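Local coordinates for putative lipoprotein YcdA (Bacillus subtilis subsp. subtilis str. 168, PDB 4R4G), which is of unknown function but is probably a membrane-anchored lipoprotein that joins an N-terminal Ig-like domain to a C-terminal alpha/beta domain through a kinked helix, at residues A[22-27]-A[138-143]; A[36-41]-A[101-106]; A[40-45]-A[95-100]; A[108-113]-A[125-130]. All blocks are in the same frame, centred on the assembly; numbering follows the deposited sequence. Where two conformers were deposited one is given.

Contact 1 (A[22-27]-A[138-143])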
loop_
_atom_site.group_PDB
_atom_site.type_symbol
_atom_site.label_atom_id
_atom_site.label_comp_id
_atom_site.label_asym_id
_atom_site.label_seq_id
_atom_site.Cartn_x
_atom_site.Cartn_y
_atom_site.Cartn_z
ATOM N N VAL A 22 17.374 13.379 -4.309
ATOM C CA VAL A 22 17.590 11.926 -4.448
ATOM C C VAL A 22 16.679 11.196 -3.463
ATOM O O VAL A 22 16.814 11.359 -2.244
ATOM C CB VAL A 22 19.069 11.466 -4.283
ATOM C CG1 VAL A 22 19.188 9.950 -4.331
ATOM C CG2 VAL A 22 19.979 12.085 -5.342
ATOM N N SER A 23 15.778 10.362 -3.980
ATOM C CA SER A 23 14.874 9.606 -3.132
ATOM C C SER A 23 14.586 8.240 -3.706
ATOM O O SER A 23 14.776 8.009 -4.900
ATOM C CB SER A 23 13.566 10.368 -2.949
ATOM O OG SER A 23 12.878 10.519 -4.177
ATOM N N TYR A 24 14.139 7.331 -2.841
ATOM C CA TYR A 24 13.689 5.994 -3.211
ATOM C C TYR A 24 12.204 6.060 -3.490
ATOM O O TYR A 24 11.450 6.768 -2.787
ATOM C CB TYR A 24 13.970 4.971 -2.100
ATOM C CG TYR A 24 15.429 4.673 -1.855
ATOM C CD1 TYR A 24 16.181 3.959 -2.788
ATOM C CD2 TYR A 24 16.036 5.015 -0.651
ATOM C CE1 TYR A 24 17.516 3.635 -2.544
ATOM C CE2 TYR A 24 17.372 4.695 -0.396
ATOM C CZ TYR A 24 18.110 4.011 -1.350
ATOM O OH TYR A 24 19.420 3.688 -1.111
ATOM N N THR A 25 11.781 5.360 -4.536
ATOM C CA THR A 25 10.373 5.298 -4.905
ATOM C C THR A 25 10.015 3.847 -5.204
ATOM O O THR A 25 10.893 2.984 -5.382
ATOM C CB THR A 25 10.026 6.235 -6.099
ATOM O OG1 THR A 25 10.752 5.853 -7.277
ATOM C CG2 THR A 25 10.227 7.725 -5.792
ATOM N N LEU A 26 8.717 3.574 -5.209
ATOM C CA LEU A 26 8.235 2.261 -5.567
ATOM C C LEU A 26 8.088 2.283 -7.053
ATOM O O LEU A 26 7.681 3.329 -7.574
ATOM C CB LEU A 26 6.883 1.946 -4.898
ATOM C CG LEU A 26 6.863 1.555 -3.431
ATOM C CD1 LEU A 26 5.451 1.482 -2.970
ATOM C CD2 LEU A 26 7.531 0.203 -3.190
ATOM N N PRO A 27 8.319 1.161 -7.758
ATOM C CA PRO A 27 8.130 1.173 -9.214
ATOM C C PRO A 27 6.688 1.481 -9.667
ATOM O O PRO A 27 5.740 1.516 -8.867
ATOM C CB PRO A 27 8.553 -0.238 -9.631
ATOM C CG PRO A 27 8.527 -1.052 -8.398
ATOM C CD PRO A 27 8.815 -0.148 -7.281
ATOM N N ALA A 138 15.321 7.622 4.483
ATOM C CA ALA A 138 14.065 8.085 5.078
ATOM C C ALA A 138 12.906 7.941 4.091
ATOM O O ALA A 138 11.814 7.481 4.456
ATOM C CB ALA A 138 14.203 9.545 5.508
ATOM N N THR A 139 13.180 8.304 2.826
ATOM C CA THR A 139 12.240 8.293 1.717
ATOM C C THR A 139 11.721 6.864 1.478
ATOM O O THR A 139 10.534 6.716 1.196
ATOM C CB THR A 139 12.887 8.933 0.485
ATOM O OG1 THR A 139 13.953 8.108 0.022
ATOM C CG2 THR A 139 13.425 10.345 0.764
ATOM N N ALA A 140 12.576 5.828 1.673
ATOM C CA ALA A 140 12.228 4.405 1.488
ATOM C C ALA A 140 11.240 3.864 2.545
ATOM O O ALA A 140 10.500 2.895 2.286
ATOM C CB ALA A 140 13.486 3.558 1.506
ATOM N N ASP A 141 11.270 4.484 3.737
ATOM C CA ASP A 141 10.457 4.141 4.907
ATOM C C ASP A 141 9.006 4.638 4.754
ATOM O O ASP A 141 8.074 3.889 5.074
ATOM C CB ASP A 141 11.106 4.708 6.187
ATOM C CG ASP A 141 12.483 4.130 6.498
ATOM O OD1 ASP A 141 12.775 2.984 6.036
ATOM O OD2 ASP A 141 13.265 4.810 7.220
ATOM N N LYS A 142 8.829 5.871 4.220
ATOM C CA LYS A 142 7.538 6.516 3.943
ATOM C C LYS A 142 6.718 5.770 2.870
ATOM O O LYS A 142 5.540 6.087 2.656
ATOM C CB LYS A 142 7.775 7.968 3.465
ATOM C CG LYS A 142 7.444 9.030 4.491
ATOM C CD LYS A 142 6.694 10.205 3.858
ATOM C CE LYS A 142 6.216 11.226 4.878
ATOM N NZ LYS A 142 5.045 10.749 5.683
ATOM N N LEU A 143 7.347 4.812 2.186
ATOM C CA LEU A 143 6.735 4.097 1.069
ATOM C C LEU A 143 5.625 3.162 1.527
ATOM O O LEU A 143 4.599 3.055 0.849
ATOM C CB LEU A 143 7.793 3.336 0.219
ATOM C CG LEU A 143 8.812 4.213 -0.567
ATOM C CD1 LEU A 143 9.842 3.362 -1.292
ATOM C CD2 LEU A 143 8.117 5.143 -1.556
#
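S23 meets the helical segment 138-143 through its CB, which lies 3.7 Å from CG2 of T139, a methyl-to-methylene touch at the start of the contact. At Y24 the contact turns polar. Its backbone N donates to OG1 of T139 at 3.0 Å in an almost straight bond, 177° at the hydrogen. The hydroxyl is set between the backbone N and carbonyl carbon of T139 (chi1 67°), where it can face the strand while also bonding to I136 O, one turn back; it thus joins the end of strand 16-25 to helix 134-141. The Y24 ring swings past this bond, and its CD2 rests 3.6 Å from CB of A140, obliquely to the ring. The phenol OH reaches further and is hydrogen-bonded to G105 N and to G131 O. T25 turns its side chain away and bonds V40 O through OG1, but its backbone carbonyl carbon lies 3.9 Å from CD1 of L143. L26 closes the row: its CG sits 4.1 Å from the same CD1, the two leucine side chains passing antiparallel. Both also touch I229 of strand 221-230, so this apolar patch reaches into the C-terminal domain. The arrangement, a strand end of the Ig-like domain held against the helical segment leading out of it, is consistent with the kinked-helix junction between the two domains of this protein.

Contact 2 (A[36-41]-A[101-106])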
loop_
_atom_site.group_PDB
_atom_site.type_symbol
_atom_site.label_atom_id
_atom_site.label_comp_id
_atom_site.label_asym_id
_atom_site.label_seq_id
_atom_site.Cartn_x
_atom_site.Cartn_y
_atom_site.Cartn_z
ATOM N N ASP A 36 10.543 -7.410 -6.751
ATOM C CA ASP A 36 9.715 -7.027 -5.598
ATOM C C ASP A 36 10.592 -6.431 -4.485
ATOM O O ASP A 36 10.130 -5.603 -3.680
ATOM C CB ASP A 36 8.915 -8.242 -5.074
ATOM C CG ASP A 36 8.003 -8.955 -6.072
ATOM O OD1 ASP A 36 7.802 -8.419 -7.198
ATOM O OD2 ASP A 36 7.468 -10.034 -5.720
ATOM N N ASP A 37 11.872 -6.842 -4.484
ATOM C CA ASP A 37 12.872 -6.423 -3.517
ATOM C C ASP A 37 13.658 -5.186 -3.992
ATOM O O ASP A 37 14.507 -4.675 -3.250
ATOM C CB ASP A 37 13.802 -7.602 -3.237
ATOM C CG ASP A 37 13.052 -8.800 -2.680
ATOM O OD1 ASP A 37 12.269 -8.619 -1.698
ATOM O OD2 ASP A 37 13.216 -9.911 -3.236
ATOM N N GLN A 38 13.354 -4.682 -5.203
ATOM C CA GLN A 38 14.031 -3.505 -5.736
ATOM C C GLN A 38 13.171 -2.281 -5.611
ATOM O O GLN A 38 11.941 -2.377 -5.489
ATOM C CB GLN A 38 14.453 -3.696 -7.196
ATOM C CG GLN A 38 15.712 -4.513 -7.312
ATOM C CD GLN A 38 16.095 -4.845 -8.722
ATOM O OE1 GLN A 38 15.252 -5.137 -9.579
ATOM N NE2 GLN A 38 17.395 -4.858 -8.982
ATOM N N LEU A 39 13.842 -1.119 -5.633
ATOM C CA LEU A 39 13.232 0.199 -5.590
ATOM C C LEU A 39 13.623 0.948 -6.844
ATOM O O LEU A 39 14.360 0.423 -7.692
ATOM C CB LEU A 39 13.667 0.970 -4.330
ATOM C CG LEU A 39 13.226 0.400 -2.980
ATOM C CD1 LEU A 39 13.787 1.227 -1.846
ATOM C CD2 LEU A 39 11.686 0.354 -2.862
ATOM N N VAL A 40 13.130 2.168 -6.976
ATOM C CA VAL A 40 13.459 3.011 -8.109
ATOM C C VAL A 40 14.078 4.259 -7.528
ATOM O O VAL A 40 13.464 4.881 -6.661
ATOM C CB VAL A 40 12.224 3.279 -9.017
ATOM C CG1 VAL A 40 12.502 4.384 -10.039
ATOM C CG2 VAL A 40 11.790 1.997 -9.719
ATOM N N LEU A 41 15.311 4.594 -7.945
ATOM C CA LEU A 41 15.989 5.784 -7.447
ATOM C C LEU A 41 15.559 6.971 -8.297
ATOM O O LEU A 41 15.739 6.954 -9.518
ATOM C CB LEU A 41 17.512 5.583 -7.460
ATOM C CG LEU A 41 18.370 6.672 -6.812
ATOM C CD1 LEU A 41 18.396 6.524 -5.303
ATOM C CD2 LEU A 41 19.764 6.629 -7.355
ATOM N N VAL A 101 16.450 1.504 -11.704
ATOM C CA VAL A 101 16.160 0.297 -10.938
ATOM C C VAL A 101 17.389 0.003 -10.079
ATOM O O VAL A 101 18.470 -0.221 -10.624
ATOM C CB VAL A 101 15.796 -0.887 -11.879
ATOM C CG1 VAL A 101 15.420 -2.124 -11.088
ATOM C CG2 VAL A 101 14.695 -0.504 -12.859
ATOM N N VAL A 102 17.212 0.018 -8.748
ATOM C CA VAL A 102 18.269 -0.164 -7.744
ATOM C C VAL A 102 17.845 -1.071 -6.575
ATOM O O VAL A 102 16.670 -1.158 -6.216
ATOM C CB VAL A 102 18.741 1.211 -7.155
ATOM C CG1 VAL A 102 19.445 2.060 -8.199
ATOM C CG2 VAL A 102 17.592 1.993 -6.492
ATOM N N ASP A 103 18.850 -1.675 -5.947
ATOM C CA ASP A 103 18.781 -2.427 -4.705
ATOM C C ASP A 103 19.078 -1.381 -3.608
ATOM O O ASP A 103 20.106 -0.711 -3.672
ATOM C CB ASP A 103 19.784 -3.598 -4.732
ATOM C CG ASP A 103 19.500 -4.624 -5.820
ATOM O OD1 ASP A 103 18.510 -5.364 -5.688
ATOM O OD2 ASP A 103 20.304 -4.723 -6.780
ATOM N N LYS A 104 18.121 -1.138 -2.700
ATOM C CA LYS A 104 18.165 -0.128 -1.623
ATOM C C LYS A 104 19.486 -0.149 -0.852
ATOM O O LYS A 104 20.006 -1.229 -0.539
ATOM C CB LYS A 104 16.978 -0.366 -0.642
ATOM C CG LYS A 104 16.769 0.658 0.499
ATOM C CD LYS A 104 15.836 0.063 1.586
ATOM C CE LYS A 104 15.681 0.907 2.839
ATOM N NZ LYS A 104 14.782 0.276 3.852
ATOM N N GLY A 105 19.978 1.053 -0.546
ATOM C CA GLY A 105 21.154 1.293 0.277
ATOM C C GLY A 105 22.494 0.925 -0.318
ATOM O O GLY A 105 23.394 0.536 0.426
ATOM N N LYS A 106 22.672 1.086 -1.643
ATOM C CA LYS A 106 23.969 0.764 -2.226
ATOM C C LYS A 106 24.735 2.050 -2.591
ATOM O O LYS A 106 24.295 3.159 -2.246
ATOM C CB LYS A 106 23.826 -0.184 -3.428
ATOM C CG LYS A 106 23.194 -1.553 -3.106
ATOM C CD LYS A 106 23.925 -2.417 -2.054
ATOM C CE LYS A 106 23.272 -3.775 -1.836
ATOM N NZ LYS A 106 23.887 -4.534 -0.698
#
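Backbone bonds join L39 and V102, an antiparallel hydrogen-bonded pair: L39 N donates to V102 O at 2.9 Å, and V102 N returns to L39 O at 3.1 Å. V40 and V101 follow as the adjoining non-hydrogen-bonded pair. Apolar packing fills in on the L39 and V102 face, where CG2 of V102 lies 3.7 Å from CB of L41. Further out, L39 and K104 run alongside each other, with CD1 of L39 3.8 Å from CB of K104. The polar group is Q38, whose chain runs out extended beyond CG (chi2 174°) and over the other strand. Its OE1 approaches CG1 of V101 at 3.4 Å but is bonded to S35 N, while its CG lies 3.3 Å from OD1 of D103; amide and carboxylate planes stand 37° apart. Cut back to an alanine, Q38 would no longer cover CG1 of V101, and S35 N would probably be left without its side-chain acceptor. The chemistry is that of a strand pair coming to its end: two main-chain bonds fix the register, buried V102 and L41 pack on one face, and beyond them the chains diverge into loops, with Q38, D103 and K104 at the margin of the pairing.

Contact 3 (A[40-45]-A[95-100])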
loop_
_atom_site.group_PDB
_atom_site.type_symbol
_atom_site.label_atom_id
_atom_site.label_comp_id
_atom_site.label_asym_id
_atom_site.label_seq_id
_atom_site.Cartn_x
_atom_site.Cartn_y
_atom_site.Cartn_z
ATOM N N VAL A 40 13.130 2.168 -6.976
ATOM C CA VAL A 40 13.459 3.011 -8.109
ATOM C C VAL A 40 14.078 4.259 -7.528
ATOM O O VAL A 40 13.464 4.881 -6.661
ATOM C CB VAL A 40 12.224 3.279 -9.017
ATOM C CG1 VAL A 40 12.502 4.384 -10.039
ATOM C CG2 VAL A 40 11.790 1.997 -9.719
ATOM N N LEU A 41 15.311 4.594 -7.945
ATOM C CA LEU A 41 15.989 5.784 -7.447
ATOM C C LEU A 41 15.559 6.971 -8.297
ATOM O O LEU A 41 15.739 6.954 -9.518
ATOM C CB LEU A 41 17.512 5.583 -7.460
ATOM C CG LEU A 41 18.370 6.672 -6.812
ATOM C CD1 LEU A 41 18.396 6.524 -5.303
ATOM C CD2 LEU A 41 19.764 6.629 -7.355
ATOM N N LYS A 42 14.917 7.971 -7.655
ATOM C CA LYS A 42 14.436 9.190 -8.320
ATOM C C LYS A 42 15.446 10.288 -8.045
ATOM O O LYS A 42 15.601 10.724 -6.899
ATOM C CB LYS A 42 13.011 9.561 -7.839
ATOM C CG LYS A 42 12.347 10.743 -8.544
ATOM C CD LYS A 42 10.919 10.905 -8.064
ATOM C CE LYS A 42 10.360 12.291 -8.258
ATOM N NZ LYS A 42 8.871 12.302 -8.156
ATOM N N VAL A 43 16.175 10.682 -9.092
ATOM C CA VAL A 43 17.217 11.712 -9.050
ATOM C C VAL A 43 16.712 12.930 -9.845
ATOM O O VAL A 43 16.550 12.832 -11.059
ATOM C CB VAL A 43 18.586 11.184 -9.579
ATOM C CG1 VAL A 43 19.709 12.185 -9.333
ATOM C CG2 VAL A 43 18.939 9.832 -8.967
ATOM N N ASN A 44 16.405 14.048 -9.149
ATOM C CA ASN A 44 15.973 15.286 -9.803
ATOM C C ASN A 44 17.225 16.053 -10.132
ATOM O O ASN A 44 18.035 16.301 -9.239
ATOM C CB ASN A 44 14.995 16.126 -8.940
ATOM C CG ASN A 44 14.445 17.336 -9.674
ATOM O OD1 ASN A 44 15.055 18.416 -9.733
ATOM N ND2 ASN A 44 13.306 17.165 -10.307
ATOM N N VAL A 45 17.428 16.346 -11.416
ATOM C CA VAL A 45 18.615 17.026 -11.902
ATOM C C VAL A 45 18.218 18.308 -12.613
ATOM O O VAL A 45 17.059 18.476 -12.991
ATOM C CB VAL A 45 19.498 16.126 -12.835
ATOM C CG1 VAL A 45 20.030 14.894 -12.102
ATOM C CG2 VAL A 45 18.764 15.737 -14.124
ATOM N N GLU A 95 15.259 21.094 -16.306
ATOM C CA GLU A 95 15.196 20.439 -15.006
ATOM C C GLU A 95 14.169 19.286 -15.092
ATOM O O GLU A 95 13.175 19.383 -15.819
ATOM C CB GLU A 95 14.851 21.480 -13.915
ATOM C CG GLU A 95 15.135 21.056 -12.477
ATOM C CD GLU A 95 14.572 21.940 -11.372
ATOM O OE1 GLU A 95 14.842 23.165 -11.389
ATOM O OE2 GLU A 95 13.920 21.390 -10.451
ATOM N N GLY A 96 14.443 18.189 -14.404
ATOM C CA GLY A 96 13.558 17.032 -14.431
ATOM C C GLY A 96 14.102 15.857 -13.657
ATOM O O GLY A 96 15.232 15.902 -13.158
ATOM N N ASN A 97 13.311 14.798 -13.570
ATOM C CA ASN A 97 13.647 13.605 -12.807
ATOM C C ASN A 97 14.164 12.471 -13.671
ATOM O O ASN A 97 13.751 12.330 -14.830
ATOM C CB ASN A 97 12.419 13.094 -12.040
ATOM C CG ASN A 97 11.893 14.001 -10.971
ATOM O OD1 ASN A 97 12.544 14.280 -9.964
ATOM N ND2 ASN A 97 10.637 14.356 -11.101
ATOM N N LEU A 98 15.011 11.616 -13.057
ATOM C CA LEU A 98 15.591 10.423 -13.651
ATOM C C LEU A 98 15.259 9.267 -12.745
ATOM O O LEU A 98 15.167 9.438 -11.533
ATOM C CB LEU A 98 17.106 10.547 -13.867
ATOM C CG LEU A 98 17.654 11.816 -14.486
ATOM C CD1 LEU A 98 19.114 11.924 -14.198
ATOM C CD2 LEU A 98 17.373 11.890 -16.003
ATOM N N PHE A 99 15.024 8.100 -13.327
ATOM C CA PHE A 99 14.585 6.923 -12.595
ATOM C C PHE A 99 15.443 5.720 -12.967
ATOM O O PHE A 99 15.692 5.472 -14.153
ATOM C CB PHE A 99 13.103 6.654 -12.911
ATOM C CG PHE A 99 12.167 7.805 -12.623
ATOM C CD1 PHE A 99 11.980 8.818 -13.552
ATOM C CD2 PHE A 99 11.417 7.836 -11.450
ATOM C CE1 PHE A 99 11.121 9.883 -13.285
ATOM C CE2 PHE A 99 10.560 8.902 -11.181
ATOM C CZ PHE A 99 10.433 9.926 -12.091
ATOM N N PHE A 100 15.907 4.985 -11.946
ATOM C CA PHE A 100 16.790 3.849 -12.129
ATOM C C PHE A 100 16.439 2.735 -11.189
ATOM O O PHE A 100 16.197 2.982 -10.014
ATOM C CB PHE A 100 18.254 4.260 -11.909
ATOM C CG PHE A 100 18.758 5.324 -12.852
ATOM C CD1 PHE A 100 19.174 4.998 -14.137
ATOM C CD2 PHE A 100 18.829 6.655 -12.452
ATOM C CE1 PHE A 100 19.627 5.983 -15.014
ATOM C CE2 PHE A 100 19.299 7.638 -13.323
ATOM C CZ PHE A 100 19.676 7.299 -14.604
#
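Strands 40-45 and 95-100 form a regular antiparallel ladder in one of the two sheets of the Ig-like domain, where 93-102 is an outermost strand within the chain. Their directions differ by 158°, and L41, V43 and V45 are hydrogen-bonded pairs with F100, L98 and G96. Each pair exchanges two backbone bonds, among them L41 N to F100 O and L98 N to V43 O, both 2.8 Å. On the K42 and N44 face, the lysine chain runs alongside the F99 ring, with CG of K42 3.7 Å from CE2 of F99; CG1 of V40 comes to the edge of that ring, in its plane. Next along, N44 ND2 donates to N97 OD1 at 3.0 Å. The bond lies in the amide plane of N44 but reaches the N97 carbonyl from above its plane, 66° out, the two amides being turned 72° apart. N97 ND2 is taken by E81 O, so both ends of this amide are occupied. CE of K42 flanks the N97 amide, 3.4 Å from OD1. On the other face, CG1 of V45 meets CD1 of L98 at 3.7 Å, the valine set roughly perpendicular to the leucine. L41, V43, V45, L98 and F100 also touch strand 62-66 or strand 107-112 of the second sheet. Two antiparallel sheets packed through such an apolar layer make up the Ig-like beta sandwich.

Contact 4 (A[108-113]-A[125-130])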
loop_
_atom_site.group_PDB
_atom_site.type_symbol
_atom_site.label_atom_id
_atom_site.label_comp_id
_atom_site.label_asym_id
_atom_site.label_seq_id
_atom_site.Cartn_x
_atom_site.Cartn_y
_atom_site.Cartn_z
ATOM N N TYR A 108 25.818 4.377 -5.423
ATOM C CA TYR A 108 25.490 4.698 -6.805
ATOM C C TYR A 108 26.442 5.737 -7.373
ATOM O O TYR A 108 27.177 6.407 -6.640
ATOM C CB TYR A 108 24.014 5.140 -6.960
ATOM C CG TYR A 108 23.058 4.298 -6.131
ATOM C CD1 TYR A 108 22.851 2.947 -6.420
ATOM C CD2 TYR A 108 22.395 4.840 -5.031
ATOM C CE1 TYR A 108 22.018 2.157 -5.627
ATOM C CE2 TYR A 108 21.538 4.063 -4.247
ATOM C CZ TYR A 108 21.355 2.722 -4.549
ATOM O OH TYR A 108 20.532 1.952 -3.769
ATOM N N GLU A 109 26.492 5.771 -8.704
ATOM C CA GLU A 109 27.270 6.687 -9.483
ATOM C C GLU A 109 26.431 7.089 -10.664
ATOM O O GLU A 109 26.019 6.235 -11.442
ATOM C CB GLU A 109 28.606 6.084 -9.894
ATOM C CG GLU A 109 29.452 7.052 -10.707
ATOM C CD GLU A 109 30.899 6.672 -10.945
ATOM O OE1 GLU A 109 31.718 6.822 -10.006
ATOM O OE2 GLU A 109 31.225 6.309 -12.100
ATOM N N LEU A 110 26.108 8.390 -10.748
ATOM C CA LEU A 110 25.351 8.968 -11.838
ATOM C C LEU A 110 26.327 9.614 -12.787
ATOM O O LEU A 110 27.143 10.423 -12.341
ATOM C CB LEU A 110 24.322 9.988 -11.315
ATOM C CG LEU A 110 23.421 10.663 -12.357
ATOM C CD1 LEU A 110 22.315 9.751 -12.785
ATOM C CD2 LEU A 110 22.808 11.922 -11.802
ATOM N N ASN A 111 26.272 9.236 -14.084
ATOM C CA ASN A 111 27.141 9.828 -15.111
ATOM C C ASN A 111 26.286 10.546 -16.122
ATOM O O ASN A 111 25.212 10.067 -16.472
ATOM C CB ASN A 111 28.063 8.806 -15.814
ATOM C CG ASN A 111 29.046 9.435 -16.819
ATOM O OD1 ASN A 111 30.013 10.127 -16.448
ATOM N ND2 ASN A 111 28.807 9.241 -18.119
ATOM N N TYR A 112 26.749 11.742 -16.556
ATOM C CA TYR A 112 26.097 12.589 -17.556
ATOM C C TYR A 112 27.056 12.819 -18.689
ATOM O O TYR A 112 28.163 13.304 -18.445
ATOM C CB TYR A 112 25.607 13.929 -16.997
ATOM C CG TYR A 112 25.161 14.891 -18.086
ATOM C CD1 TYR A 112 24.043 14.619 -18.874
ATOM C CD2 TYR A 112 25.883 16.049 -18.360
ATOM C CE1 TYR A 112 23.618 15.511 -19.862
ATOM C CE2 TYR A 112 25.489 16.930 -19.371
ATOM C CZ TYR A 112 24.355 16.659 -20.119
ATOM O OH TYR A 112 23.981 17.522 -21.131
ATOM N N THR A 113 26.640 12.464 -19.926
ATOM C CA THR A 113 27.428 12.661 -21.139
ATOM C C THR A 113 26.598 13.567 -22.049
ATOM O O THR A 113 25.590 13.130 -22.624
ATOM C CB THR A 113 27.889 11.328 -21.778
ATOM O OG1 THR A 113 28.813 10.684 -20.893
ATOM C CG2 THR A 113 28.576 11.528 -23.132
ATOM N N VAL A 125 30.419 14.389 -16.733
ATOM C CA VAL A 125 30.483 14.602 -15.278
ATOM C C VAL A 125 29.891 13.386 -14.597
ATOM O O VAL A 125 28.929 12.798 -15.095
ATOM C CB VAL A 125 29.897 15.915 -14.685
ATOM C CG1 VAL A 125 30.782 17.117 -14.976
ATOM C CG2 VAL A 125 28.454 16.152 -15.112
ATOM N N THR A 126 30.477 13.024 -13.456
ATOM C CA THR A 126 30.116 11.862 -12.691
ATOM C C THR A 126 29.860 12.250 -11.207
ATOM O O THR A 126 30.654 12.968 -10.618
ATOM C CB THR A 126 31.199 10.770 -12.887
ATOM O OG1 THR A 126 30.894 9.658 -12.059
ATOM C CG2 THR A 126 32.614 11.236 -12.549
ATOM N N PHE A 127 28.768 11.758 -10.611
ATOM C CA PHE A 127 28.434 12.005 -9.199
ATOM C C PHE A 127 28.308 10.707 -8.418
ATOM O O PHE A 127 27.767 9.735 -8.929
ATOM C CB PHE A 127 27.108 12.774 -9.044
ATOM C CG PHE A 127 26.983 14.053 -9.833
ATOM C CD1 PHE A 127 26.566 14.034 -11.162
ATOM C CD2 PHE A 127 27.211 15.284 -9.229
ATOM C CE1 PHE A 127 26.433 15.223 -11.889
ATOM C CE2 PHE A 127 27.087 16.477 -9.962
ATOM C CZ PHE A 127 26.698 16.439 -11.287
ATOM N N LYS A 128 28.748 10.710 -7.163
ATOM C CA LYS A 128 28.569 9.574 -6.277
ATOM C C LYS A 128 27.367 9.865 -5.401
ATOM O O LYS A 128 27.169 11.011 -4.969
ATOM C CB LYS A 128 29.822 9.292 -5.450
ATOM C CG LYS A 128 31.018 8.909 -6.308
ATOM C CD LYS A 128 32.196 8.532 -5.482
ATOM C CE LYS A 128 33.401 8.161 -6.323
ATOM N NZ LYS A 128 34.604 7.995 -5.454
ATOM N N ILE A 129 26.501 8.849 -5.230
ATOM C CA ILE A 129 25.293 8.903 -4.409
ATOM C C ILE A 129 25.394 7.807 -3.342
ATOM O O ILE A 129 25.514 6.630 -3.696
ATOM C CB ILE A 129 24.036 8.745 -5.292
ATOM C CG1 ILE A 129 23.869 9.948 -6.242
ATOM C CG2 ILE A 129 22.794 8.496 -4.446
ATOM C CD1 ILE A 129 22.874 9.751 -7.401
ATOM N N ASP A 130 25.398 8.189 -2.048
ATOM C CA ASP A 130 25.420 7.198 -0.971
ATOM C C ASP A 130 23.984 6.785 -0.652
ATOM O O ASP A 130 23.218 7.585 -0.125
ATOM C CB ASP A 130 26.137 7.716 0.287
ATOM C CG ASP A 130 26.158 6.730 1.448
ATOM O OD1 ASP A 130 25.737 5.565 1.254
ATOM O OD2 ASP A 130 26.610 7.117 2.546
#
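E109 leaves strand 108-112 on the face it shares with N111, T126 and K128 and leans over the neighbouring strand. Its CB lies 3.9 Å from F127 O. CG stands anti to the backbone N (chi1 -179°), which carries it across toward T126, 3.3 Å from OG1. CD stays close to the same hydroxyl at 3.2 Å, but OE2 meets it at too poor an angle for a hydrogen bond, and OE1 ends 5.5 Å from NZ of K128, opposite charges near each other without contact. With a glycine here the methylenes and carboxylate beside T126 OG1 and F127 O would be gone, and that side of T126 would probably be left uncovered. Beneath the side chains runs an antiparallel ladder: Y108, L110 and Y112 are hydrogen-bonded pairs with I129, F127 and V125, for example F127 N to L110 O at 2.7 Å. This is the second sheet of the Ig-like sandwich, in which 125-130 is an outermost strand within the chain. Its Y108, L110 and F127 face turns to the core. There CG2 of I129 sits at the edge of the Y108 ring, in its plane, 3.7 Å from CD2, while the phenol OH runs on to D103 O and K106 N. CD1 of I129 reaches CB of L110 at 4.2 Å. L110 also touches V43, V45, L98 and F100 of the facing sheet, and F127 touches V17 and I19.

In the fold
Along the chain, contact 1 closes a long loop inside which the other three are nested. Contacts 2 and 3, centres about 13 Å apart, are successive parts of one pairing, strands 39-48 and 93-102, and share V40 and L41. Contact 4 follows them in sequence and lies in the opposing sheet, its centre about 12 Å from that of contact 3; L110 and Y108 meet F100, V43 and L41 across the core. Contact 1, about 9 Å from contact 2 between centres, adds strand 16-25 beside 39-48. Contacts 1 and 4 each reach contact 2 through a tyrosine hydroxyl. The sandwich is thereby tied, at one end, to the helix entering the C-terminal domain.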